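Local coordinates for metagenomic carboxyl esterase MGS0156 (Uncultured organism, PDB 5D8M), which probably hydrolyses carboxylic ester bonds, its natural substrate not being established, at residues 120-125 against 140-145. Residues are numbered along the deposited sequence; the frame is centred on the assembly and turned at random.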
loop_
_atom_site.group_PDB
_atom_site.type_symbol
_atom_site.label_atom_id
_atom_site.label_comp_id
_atom_site.label_asym_id
_atom_site.label_seq_id
_atom_site.Cartn_x
_atom_site.Cartn_y
_atom_site.Cartn_z
ATOM N N ALA A 120 17.254 7.284 0.570
ATOM C CA ALA A 120 16.949 7.631 1.966
ATOM C C ALA A 120 15.513 7.216 2.303
ATOM O O ALA A 120 14.664 7.111 1.415
ATOM C CB ALA A 120 17.153 9.150 2.212
ATOM N N THR A 121 15.244 6.948 3.580
ATOM C CA THR A 121 13.887 6.581 3.982
ATOM C C THR A 121 13.471 7.327 5.239
ATOM O O THR A 121 14.269 7.518 6.155
ATOM C CB THR A 121 13.739 5.060 4.266
ATOM O OG1 THR A 121 14.534 4.688 5.397
ATOM C CG2 THR A 121 14.190 4.239 3.079
ATOM N N THR A 122 12.215 7.727 5.273
ATOM C CA THR A 122 11.600 8.308 6.457
ATOM C C THR A 122 10.304 7.564 6.722
ATOM O O THR A 122 9.521 7.383 5.809
ATOM C CB THR A 122 11.302 9.810 6.261
ATOM O OG1 THR A 122 12.528 10.532 6.222
ATOM C CG2 THR A 122 10.441 10.340 7.386
ATOM N N LEU A 123 10.092 7.121 7.953
ATOM C CA LEU A 123 8.829 6.522 8.337
ATOM C C LEU A 123 7.909 7.551 9.012
ATOM O O LEU A 123 8.266 8.159 10.010
ATOM C CB LEU A 123 9.070 5.338 9.284
ATOM C CG LEU A 123 7.818 4.679 9.872
ATOM C CD1 LEU A 123 6.919 4.101 8.781
ATOM C CD2 LEU A 123 8.236 3.576 10.853
ATOM N N VAL A 124 6.700 7.704 8.492
ATOM C CA VAL A 124 5.727 8.595 9.101
ATOM C C VAL A 124 4.866 7.827 10.111
ATOM O O VAL A 124 4.369 6.737 9.825
ATOM C CB VAL A 124 4.831 9.245 8.023
ATOM C CG1 VAL A 124 3.750 10.143 8.686
ATOM C CG2 VAL A 124 5.706 10.046 7.071
ATOM N N ARG A 125 4.734 8.364 11.317
ATOM C CA ARG A 125 3.796 7.779 12.274
ATOM C C ARG A 125 2.447 8.457 12.070
ATOM O O ARG A 125 2.334 9.665 12.234
ATOM C CB ARG A 125 4.279 7.958 13.720
ATOM C CG ARG A 125 3.272 7.463 14.747
ATOM C CD ARG A 125 3.864 7.412 16.153
ATOM N NE ARG A 125 2.832 7.126 17.145
ATOM C CZ ARG A 125 3.062 6.818 18.419
ATOM N NH1 ARG A 125 4.309 6.752 18.891
ATOM N NH2 ARG A 125 2.031 6.598 19.227
ATOM N N HIS A 140 1.458 16.173 5.971
ATOM C CA HIS A 140 1.789 17.529 5.570
ATOM C C HIS A 140 2.893 18.151 6.450
ATOM O O HIS A 140 3.844 18.748 5.940
ATOM C CB HIS A 140 0.530 18.396 5.626
ATOM C CG HIS A 140 0.734 19.788 5.135
ATOM N ND1 HIS A 140 0.141 20.877 5.737
ATOM C CD2 HIS A 140 1.441 20.274 4.086
ATOM C CE1 HIS A 140 0.478 21.975 5.080
ATOM N NE2 HIS A 140 1.270 21.637 4.077
ATOM N N GLU A 141 2.780 18.013 7.767
ATOM C CA GLU A 141 3.774 18.629 8.654
ATOM C C GLU A 141 5.137 17.919 8.591
ATOM O O GLU A 141 6.190 18.549 8.708
ATOM C CB GLU A 141 3.279 18.646 10.103
ATOM C CG GLU A 141 2.007 19.429 10.330
ATOM C CD GLU A 141 2.127 20.891 9.928
ATOM O OE1 GLU A 141 1.116 21.448 9.458
ATOM O OE2 GLU A 141 3.219 21.489 10.090
ATOM N N VAL A 142 5.119 16.606 8.432
ATOM C CA VAL A 142 6.360 15.844 8.351
ATOM C C VAL A 142 7.155 16.233 7.098
ATOM O O VAL A 142 8.323 16.580 7.176
ATOM C CB VAL A 142 6.103 14.305 8.331
ATOM C CG1 VAL A 142 7.384 13.555 7.911
ATOM C CG2 VAL A 142 5.631 13.823 9.700
ATOM N N VAL A 143 6.505 16.169 5.945
ATOM C CA VAL A 143 7.190 16.428 4.685
ATOM C C VAL A 143 7.734 17.856 4.619
ATOM O O VAL A 143 8.842 18.080 4.100
ATOM C CB VAL A 143 6.260 16.130 3.514
ATOM C CG1 VAL A 143 6.915 16.528 2.190
ATOM C CG2 VAL A 143 5.945 14.662 3.514
ATOM N N ALA A 144 7.001 18.798 5.220
ATOM C CA ALA A 144 7.446 20.181 5.312
ATOM C C ALA A 144 8.806 20.329 5.986
ATOM O O ALA A 144 9.480 21.328 5.770
ATOM C CB ALA A 144 6.411 21.040 6.065
ATOM N N LYS A 145 9.204 19.342 6.787
ATOM C CA LYS A 145 10.454 19.419 7.535
ATOM C C LYS A 145 11.587 18.608 6.900
ATOM O O LYS A 145 12.698 18.597 7.407
ATOM C CB LYS A 145 10.230 18.947 8.979
ATOM C CG LYS A 145 9.277 19.832 9.766
ATOM C CD LYS A 145 9.119 19.310 11.189
ATOM C CE LYS A 145 8.131 20.145 11.995
ATOM N NZ LYS A 145 6.750 19.985 11.501
#
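A beta-alpha-beta crossover of an alpha/beta-hydrolase-like fold brings V142 of helix 132-143 over T122, in edge strand 120-123, and V124, just past its end. The evidence is topological: the chain leaves the edge of the parallel sheet, passes through the helix and re-enters as strand 151-157, beyond strand 87-92. Strand 87-92 bonds to the backbones of A120, T122 and V124; T122 and V124 both direct their CB toward the helix.

The interface is small, 105 Å² summed over both sides, and apolar. At the closest pair of alpha carbons, V124 CA and V142 CA lie 7.3 Å apart. V142 holds CG1 anti to its backbone N (chi1 167°), which extends this methyl across the gap to V124 CG2, 4.0 Å away. The same V142 CG1 stands 4.5 Å from T122 CG2, a looser approach. T122 CG2 and V124 CG2 are themselves 4.7 Å apart, and V142 CG1 approaches both methyls, V124 CG2 more closely. The other branches add a wider pairing, V142 CG2 to V124 CG1 at 4.3 Å.

T122 turns its polar branch elsewhere, OG1 hydrogen-bonding to R88, while V124 also touches V90 and V143 packs on L174 of helix 172-177. K145 N bonds to V142 O (2.9 Å), and the K145 side chain folds back along the chain, where NZ bonds to E141 O at 3.2 Å. That donor sits above the carbonyl plane of E141, 53° out of it, rather than on a lone pair of the oxygen.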